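Local structure of ArCE4A (Arthrobacter sp. AW19M34-1, 5LFZ) at residues 38-49 with 174-184; 140-148 with 158-166. The protein probably removes acetyl groups from N-acetylated polysaccharides, as a nickel-bound member of the CE4 deacetylase family with a NodB-type fold. All coordinates share one frame; numbering follows the deposited sequence.

Contact 1 (38-49 with 174-184); sequences YTNRLLDELSEQ and DIHESSVKAVP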
# COMPACT_ATOMS: atom_id res chain seq x y z
N TYR A 38 3.28 -5.74 -13.92
CA TYR A 38 4.59 -5.33 -13.40
C TYR A 38 4.84 -5.79 -11.97
O TYR A 38 5.95 -5.66 -11.46
CB TYR A 38 4.75 -3.81 -13.48
CG TYR A 38 4.46 -3.23 -14.84
CD1 TYR A 38 5.38 -3.34 -15.87
CD2 TYR A 38 3.27 -2.56 -15.09
CE1 TYR A 38 5.12 -2.80 -17.13
CE2 TYR A 38 3.00 -2.02 -16.34
CZ TYR A 38 3.93 -2.15 -17.35
OH TYR A 38 3.66 -1.62 -18.60
N THR A 39 3.81 -6.34 -11.32
CA THR A 39 3.90 -6.66 -9.90
C THR A 39 4.99 -7.69 -9.58
O THR A 39 5.71 -7.55 -8.60
CB THR A 39 2.55 -7.17 -9.38
OG1 THR A 39 1.53 -6.22 -9.71
CG2 THR A 39 2.61 -7.34 -7.86
N ASN A 40 5.12 -8.71 -10.42
CA ASN A 40 6.14 -9.72 -10.14
C ASN A 40 7.56 -9.20 -10.30
O ASN A 40 8.45 -9.57 -9.53
CB ASN A 40 5.91 -10.94 -11.01
CG ASN A 40 4.83 -11.83 -10.45
OD1 ASN A 40 5.08 -12.61 -9.53
ND2 ASN A 40 3.61 -11.68 -10.95
N ARG A 41 7.79 -8.33 -11.29
CA ARG A 41 9.10 -7.69 -11.43
C ARG A 41 9.37 -6.82 -10.22
O ARG A 41 10.49 -6.76 -9.72
CB ARG A 41 9.17 -6.87 -12.71
CG ARG A 41 9.28 -7.72 -13.97
CD ARG A 41 8.92 -6.94 -15.21
NE ARG A 41 9.89 -5.88 -15.49
CZ ARG A 41 9.69 -4.91 -16.37
NH1 ARG A 41 8.56 -4.87 -17.06
NH2 ARG A 41 10.62 -3.99 -16.56
N LEU A 42 8.33 -6.15 -9.74
CA LEU A 42 8.41 -5.32 -8.55
C LEU A 42 8.80 -6.17 -7.34
O LEU A 42 9.67 -5.81 -6.55
CB LEU A 42 7.08 -4.61 -8.34
CG LEU A 42 6.89 -3.62 -7.20
CD1 LEU A 42 8.10 -2.74 -7.14
CD2 LEU A 42 5.64 -2.78 -7.47
N LEU A 43 8.15 -7.33 -7.20
CA LEU A 43 8.43 -8.23 -6.10
C LEU A 43 9.84 -8.80 -6.21
O LEU A 43 10.52 -9.02 -5.20
CB LEU A 43 7.41 -9.36 -6.06
CG LEU A 43 6.00 -8.99 -5.60
CD1 LEU A 43 5.05 -10.12 -5.91
CD2 LEU A 43 5.99 -8.69 -4.11
N ASP A 44 10.28 -9.05 -7.44
CA ASP A 44 11.63 -9.53 -7.68
C ASP A 44 12.65 -8.51 -7.18
O ASP A 44 13.60 -8.86 -6.48
CB ASP A 44 11.87 -9.81 -9.17
CG ASP A 44 11.15 -11.06 -9.65
OD1 ASP A 44 10.69 -11.86 -8.82
OD2 ASP A 44 11.05 -11.23 -10.88
N GLU A 45 12.44 -7.24 -7.52
CA GLU A 45 13.36 -6.18 -7.11
C GLU A 45 13.38 -6.00 -5.60
O GLU A 45 14.44 -5.85 -4.99
CB GLU A 45 13.01 -4.86 -7.79
CG GLU A 45 13.13 -4.87 -9.31
CD GLU A 45 14.54 -5.15 -9.81
OE1 GLU A 45 15.50 -4.87 -9.06
OE2 GLU A 45 14.68 -5.65 -10.94
N LEU A 46 12.20 -6.03 -4.99
CA LEU A 46 12.09 -5.91 -3.54
C LEU A 46 12.81 -7.07 -2.85
O LEU A 46 13.51 -6.86 -1.86
CB LEU A 46 10.62 -5.87 -3.11
CG LEU A 46 9.94 -4.54 -3.46
CD1 LEU A 46 8.43 -4.67 -3.24
CD2 LEU A 46 10.51 -3.41 -2.61
N SER A 47 12.66 -8.26 -3.40
CA SER A 47 13.35 -9.44 -2.90
C SER A 47 14.86 -9.29 -2.96
O SER A 47 15.57 -9.62 -2.02
CB SER A 47 12.92 -10.69 -3.68
OG SER A 47 13.65 -11.83 -3.27
N GLU A 48 15.35 -8.76 -4.08
CA GLU A 48 16.79 -8.62 -4.29
C GLU A 48 17.44 -7.72 -3.24
O GLU A 48 18.62 -7.87 -2.93
CB GLU A 48 17.07 -8.08 -5.70
CG GLU A 48 16.96 -9.14 -6.78
CD GLU A 48 17.05 -8.58 -8.19
OE1 GLU A 48 16.22 -8.97 -9.04
OE2 GLU A 48 17.95 -7.75 -8.44
N GLN A 49 16.66 -6.80 -2.67
CA GLN A 49 17.21 -5.94 -1.63
C GLN A 49 16.55 -6.16 -0.28
O GLN A 49 16.57 -5.28 0.58
CB GLN A 49 17.09 -4.48 -2.04
CG GLN A 49 17.80 -4.18 -3.35
CD GLN A 49 17.94 -2.70 -3.62
OE1 GLN A 49 18.29 -1.93 -2.72
NE2 GLN A 49 17.68 -2.29 -4.85
N ASP A 174 1.51 0.57 -8.50
CA ASP A 174 1.82 -0.64 -9.23
C ASP A 174 0.93 -0.74 -10.47
O ASP A 174 0.08 -1.62 -10.58
CB ASP A 174 1.62 -1.85 -8.30
CG ASP A 174 1.98 -3.16 -8.94
OD1 ASP A 174 2.62 -3.15 -10.02
OD2 ASP A 174 1.61 -4.20 -8.36
N ILE A 175 1.09 0.20 -11.40
CA ILE A 175 0.30 0.20 -12.62
C ILE A 175 1.16 0.39 -13.85
O ILE A 175 0.69 0.32 -14.97
CB ILE A 175 -0.78 1.31 -12.64
CG1 ILE A 175 -0.15 2.70 -12.47
CG2 ILE A 175 -1.78 1.09 -11.56
CD1 ILE A 175 -1.09 3.87 -12.73
N HIS A 176 2.44 0.64 -13.63
CA HIS A 176 3.29 1.16 -14.69
C HIS A 176 4.74 0.79 -14.48
O HIS A 176 5.17 0.52 -13.36
CB HIS A 176 3.05 2.68 -14.79
CG HIS A 176 3.30 3.42 -13.51
ND1 HIS A 176 4.16 4.50 -13.42
CD2 HIS A 176 2.89 3.16 -12.25
CE1 HIS A 176 4.18 4.92 -12.17
NE2 HIS A 176 3.44 4.12 -11.44
N GLU A 177 5.49 0.73 -15.58
CA GLU A 177 6.87 0.27 -15.57
C GLU A 177 7.77 1.12 -14.68
O GLU A 177 8.75 0.63 -14.13
CB GLU A 177 7.44 0.24 -16.99
CG GLU A 177 8.88 -0.26 -17.04
CD GLU A 177 9.10 -1.31 -18.10
OE1 GLU A 177 9.85 -1.02 -19.06
OE2 GLU A 177 8.53 -2.41 -17.98
N SER A 178 7.43 2.40 -14.52
CA SER A 178 8.34 3.29 -13.81
C SER A 178 8.51 2.88 -12.35
O SER A 178 9.57 3.11 -11.78
CB SER A 178 7.88 4.74 -13.92
OG SER A 178 6.56 4.93 -13.48
N SER A 179 7.51 2.25 -11.75
CA SER A 179 7.68 1.77 -10.38
C SER A 179 8.72 0.64 -10.30
O SER A 179 9.52 0.58 -9.36
CB SER A 179 6.34 1.31 -9.81
OG SER A 179 5.48 2.42 -9.68
N VAL A 180 8.70 -0.25 -11.28
CA VAL A 180 9.70 -1.30 -11.38
C VAL A 180 11.10 -0.72 -11.50
O VAL A 180 12.03 -1.15 -10.81
CB VAL A 180 9.44 -2.22 -12.59
CG1 VAL A 180 10.56 -3.24 -12.73
CG2 VAL A 180 8.10 -2.93 -12.43
N LYS A 181 11.25 0.28 -12.37
CA LYS A 181 12.55 0.90 -12.59
C LYS A 181 12.97 1.78 -11.42
O LYS A 181 14.17 1.94 -11.16
CB LYS A 181 12.52 1.71 -13.89
CG LYS A 181 12.45 0.85 -15.15
CD LYS A 181 12.35 1.69 -16.40
CE LYS A 181 13.08 1.05 -17.57
NZ LYS A 181 13.44 -0.38 -17.30
N ALA A 182 12.00 2.33 -10.71
CA ALA A 182 12.30 3.21 -9.58
C ALA A 182 12.80 2.44 -8.36
O ALA A 182 13.67 2.91 -7.64
CB ALA A 182 11.08 4.03 -9.19
N VAL A 183 12.22 1.27 -8.11
CA VAL A 183 12.43 0.60 -6.83
C VAL A 183 13.88 0.28 -6.47
O VAL A 183 14.28 0.54 -5.33
CB VAL A 183 11.58 -0.67 -6.75
CG1 VAL A 183 12.20 -1.69 -5.79
CG2 VAL A 183 10.20 -0.28 -6.28
N PRO A 184 14.68 -0.27 -7.41
CA PRO A 184 16.07 -0.57 -7.02
C PRO A 184 16.79 0.67 -6.48
O PRO A 184 17.44 0.59 -5.45
CB PRO A 184 16.71 -1.04 -8.33
CG PRO A 184 15.57 -1.59 -9.10
CD PRO A 184 14.42 -0.69 -8.80
O HOH W 1 1.45 -4.04 -12.34
O HOH W 2 4.04 1.45 -18.24

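Contact 2 (140-148 with 158-166); sequences LWDVDTLDW and RIALEEAKP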
# COMPACT_ATOMS: atom_id res chain seq x y z
N LEU A 140 -3.75 6.35 4.70
CA LEU A 140 -3.43 7.29 3.63
C LEU A 140 -1.91 7.34 3.47
O LEU A 140 -1.26 6.30 3.43
CB LEU A 140 -4.00 8.68 3.92
CG LEU A 140 -5.53 8.84 3.80
CD1 LEU A 140 -6.05 8.22 2.52
CD2 LEU A 140 -6.24 8.26 5.00
N TRP A 141 -1.36 8.55 3.37
CA TRP A 141 0.06 8.73 3.08
C TRP A 141 0.49 10.16 3.38
O TRP A 141 -0.33 11.07 3.44
CB TRP A 141 0.35 8.42 1.60
CG TRP A 141 -0.42 9.31 0.66
CD1 TRP A 141 -0.02 10.53 0.17
CD2 TRP A 141 -1.71 9.06 0.12
NE1 TRP A 141 -1.00 11.05 -0.65
CE2 TRP A 141 -2.05 10.17 -0.70
CE3 TRP A 141 -2.63 8.01 0.23
CZ2 TRP A 141 -3.25 10.24 -1.40
CZ3 TRP A 141 -3.83 8.09 -0.46
CH2 TRP A 141 -4.13 9.19 -1.26
N ASP A 142 1.79 10.38 3.55
CA ASP A 142 2.27 11.75 3.72
C ASP A 142 3.21 12.14 2.58
O ASP A 142 3.50 13.31 2.39
CB ASP A 142 2.96 11.93 5.08
CG ASP A 142 4.23 11.12 5.21
OD1 ASP A 142 4.29 10.01 4.64
OD2 ASP A 142 5.17 11.59 5.88
N VAL A 143 3.66 11.15 1.81
CA VAL A 143 4.49 11.41 0.64
C VAL A 143 3.85 10.86 -0.62
O VAL A 143 3.77 9.64 -0.80
CB VAL A 143 5.90 10.80 0.78
CG1 VAL A 143 6.73 11.10 -0.47
CG2 VAL A 143 6.59 11.32 2.03
N ASP A 144 3.39 11.75 -1.49
CA ASP A 144 2.84 11.37 -2.78
C ASP A 144 3.93 11.52 -3.85
O ASP A 144 4.32 12.64 -4.19
CB ASP A 144 1.63 12.24 -3.12
CG ASP A 144 0.95 11.84 -4.42
OD1 ASP A 144 1.46 10.95 -5.14
OD2 ASP A 144 -0.10 12.43 -4.73
N THR A 145 4.41 10.41 -4.40
CA THR A 145 5.47 10.49 -5.41
C THR A 145 4.98 11.05 -6.73
O THR A 145 5.78 11.35 -7.63
CB THR A 145 6.09 9.12 -5.68
OG1 THR A 145 5.09 8.23 -6.20
CG2 THR A 145 6.70 8.55 -4.42
N LEU A 146 3.66 11.20 -6.85
CA LEU A 146 3.01 11.71 -8.05
C LEU A 146 3.27 10.82 -9.27
O LEU A 146 3.14 11.27 -10.41
CB LEU A 146 3.47 13.14 -8.35
CG LEU A 146 3.19 14.17 -7.25
CD1 LEU A 146 3.87 15.50 -7.56
CD2 LEU A 146 1.69 14.35 -7.08
N ASP A 147 3.60 9.55 -9.04
CA ASP A 147 3.96 8.69 -10.16
C ASP A 147 2.74 8.40 -11.04
O ASP A 147 2.88 8.06 -12.21
CB ASP A 147 4.64 7.39 -9.68
CG ASP A 147 3.73 6.45 -8.90
OD1 ASP A 147 2.75 6.89 -8.26
OD2 ASP A 147 4.04 5.24 -8.91
N TRP A 148 1.55 8.61 -10.48
CA TRP A 148 0.29 8.47 -11.21
C TRP A 148 0.12 9.56 -12.27
O TRP A 148 -0.68 9.41 -13.20
CB TRP A 148 -0.89 8.47 -10.24
CG TRP A 148 -0.93 9.69 -9.36
CD1 TRP A 148 -0.19 9.91 -8.24
CD2 TRP A 148 -1.74 10.85 -9.54
NE1 TRP A 148 -0.48 11.14 -7.71
CE2 TRP A 148 -1.43 11.74 -8.49
CE3 TRP A 148 -2.70 11.23 -10.48
CZ2 TRP A 148 -2.05 12.98 -8.35
CZ3 TRP A 148 -3.31 12.47 -10.35
CH2 TRP A 148 -2.98 13.33 -9.29
N ARG A 158 13.16 10.76 -6.51
CA ARG A 158 13.54 12.07 -5.97
C ARG A 158 12.55 12.54 -4.91
O ARG A 158 12.95 12.93 -3.81
CB ARG A 158 13.64 13.12 -7.08
CG ARG A 158 14.10 14.49 -6.57
CD ARG A 158 14.06 15.55 -7.65
NE ARG A 158 12.71 15.75 -8.18
CZ ARG A 158 12.44 16.14 -9.43
NH1 ARG A 158 13.43 16.38 -10.28
NH2 ARG A 158 11.19 16.30 -9.82
N ILE A 159 11.26 12.50 -5.24
CA ILE A 159 10.22 12.95 -4.31
C ILE A 159 10.14 12.06 -3.08
O ILE A 159 10.04 12.55 -1.95
CB ILE A 159 8.84 13.01 -5.00
CG1 ILE A 159 8.85 14.07 -6.10
CG2 ILE A 159 7.73 13.32 -3.99
CD1 ILE A 159 7.60 14.11 -6.95
N ALA A 160 10.20 10.75 -3.28
CA ALA A 160 10.17 9.82 -2.16
C ALA A 160 11.35 10.06 -1.22
O ALA A 160 11.17 10.12 -0.00
CB ALA A 160 10.18 8.38 -2.66
N LEU A 161 12.54 10.20 -1.78
CA LEU A 161 13.74 10.37 -0.97
C LEU A 161 13.74 11.69 -0.20
O LEU A 161 14.03 11.73 1.00
CB LEU A 161 15.00 10.29 -1.84
CG LEU A 161 16.33 10.49 -1.11
CD1 LEU A 161 16.51 9.41 -0.05
CD2 LEU A 161 17.50 10.50 -2.09
N GLU A 162 13.42 12.77 -0.90
CA GLU A 162 13.58 14.10 -0.34
C GLU A 162 12.45 14.51 0.60
O GLU A 162 12.64 15.37 1.45
CB GLU A 162 13.71 15.14 -1.46
CG GLU A 162 14.96 14.99 -2.30
CD GLU A 162 15.13 16.11 -3.31
OE1 GLU A 162 14.16 16.87 -3.52
OE2 GLU A 162 16.23 16.23 -3.88
N GLU A 163 11.28 13.89 0.45
CA GLU A 163 10.13 14.25 1.29
C GLU A 163 9.91 13.27 2.44
O GLU A 163 9.20 13.59 3.39
CB GLU A 163 8.86 14.35 0.45
CG GLU A 163 8.81 15.55 -0.48
CD GLU A 163 7.46 15.71 -1.14
OE1 GLU A 163 6.49 15.06 -0.69
OE2 GLU A 163 7.35 16.49 -2.12
N ALA A 164 10.50 12.09 2.35
CA ALA A 164 10.36 11.09 3.41
C ALA A 164 10.98 11.59 4.69
O ALA A 164 11.99 12.30 4.68
CB ALA A 164 10.98 9.76 3.00
N LYS A 165 10.37 11.20 5.80
CA LYS A 165 10.87 11.50 7.13
C LYS A 165 10.58 10.28 8.00
O LYS A 165 9.87 9.37 7.56
CB LYS A 165 10.21 12.77 7.68
CG LYS A 165 8.75 12.61 8.07
CD LYS A 165 8.07 13.97 8.18
CE LYS A 165 7.06 14.00 9.33
NZ LYS A 165 7.72 13.78 10.65
N PRO A 166 11.15 10.22 9.21
CA PRO A 166 10.82 9.07 10.06
C PRO A 166 9.31 8.95 10.28
O PRO A 166 8.66 9.93 10.64
CB PRO A 166 11.54 9.39 11.37
CG PRO A 166 12.67 10.27 10.97
CD PRO A 166 12.18 11.08 9.82
O HOH W 3 3.69 14.54 -0.93

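Contact 1 (38-49 with 174-184)
Leu42 and Val183 meet at the tight inner side of this contact, where helix 39-48 and the first part of helix 177-192 (residues 177-184) run nearly parallel, 5° apart, with axes 9.0 Å from each other. Leu42 CD1 presses on Val183 CG2 at 3.3 Å, closer than usual for two carbons. Val183 CG1 turns to Glu45 CB and Leu46 CD2, and Val180 CG2 packs on Tyr38 CB at 3.6 Å. The Tyr38 ring lies with one face against the backbone of 176-177, Glu177 N standing 3.6 Å above its centre; its OH and Glu177 N share a water.

The outer side is polar and faces solvent. Arg41, its chain bent at chi3 (67°), forms a salt bridge: NH1 meets Glu177 OE2 at 2.6 Å on its anti side, tilted out of the carboxylate plane, and NH2 adds a weak bond to the same oxygen; guanidinium and carboxylate planes stand 81° apart. At the far end Gln49 NE2 donates to Pro184 O at 3.0 Å, on a lone pair in the carbonyl plane.

A water joins Asp174 OD1 to Tyr38 N. Phe31 of strand 26-32 touches Leu42, Asp174 and Val183, while helix 66-74 covers Thr39 and Leu43, and helix 153-163 flanks Ser178 and Ala182.

Contact 2 (140-148 with 158-166)
In the beta-alpha-beta crossover from strand 143-144 through helix 153-163 to the parallel strand 168-173, Val143 and Ile159 join the first strand to the returning helix. Val143 splits its branches along the last turn of the helix. CG1, anti to the backbone N (chi1 180°), reaches Ala160 CA at 4.0 Å, while CG2 sits 3.7 Å from Glu163 O, near the helix end. With an alanine in place of Val143 both methyl branches go, which would probably open a gap against the last helical turn and thin the cover over Ala160 CA and the Glu163 carbonyl. Ile159 answers from the helix: its CG2 lies 3.5 Å from Asp144 O, and its CD1 reaches past to Thr145 O at 3.4 Å and touches Leu146 CD1. Deeper in, Thr145 CG2 meets Ala160 CB.

Water 3 joins the two segments, accepting from Asp144 N at 2.9 Å and donating to Glu163 OE1 at 2.9 Å, the glutamate chain running extended beyond CG to get there.

Where the strand gives way to helix 147-150, Asp144 forms an Asx turn. Its OD1 accepts from Leu146 N at 2.8 Å, the donor lying 51° out of the carboxylate plane. Trp148 NE1 is shared between both oxygens on their syn lone pairs, 3.2 Å from Asp144 OD1; its indole plane contains OD1 almost exactly. The carboxylate is thus gripped from two directions, which probably limits its rotation. Backbone bonds from Val143 to Ile169 and Leu171 tie this edge of the sheet to strand 168-173, and Thr145 OG1 bonds to Leu171 O. Asp142, just before the strand, is held by Ser168 OG and Ile169 N, with Lys165 CG passing alongside.

In the fold
The centres of contacts 1 and 2 lie about 17 Å apart in one NodB homology domain, and contact 2 is nested in the chain between the two segments of contact 1. Strand 168-173 links them: it pairs with strand 143-144 of contact 2 and runs straight into the 174-184 segment of contact 1, while strand 26-32, its other neighbour, leads towards helix 39-48. The two contacts touch where Asp147 OD2 lies 2.8 Å from His176 NE2, probably a hydrogen bond. Both pack helices on the same parallel sheet; the side chain of Ile175 comes to about 7 Å from the nickel held by Asp33, His82 and His86, that of Asp144 to about 10 Å.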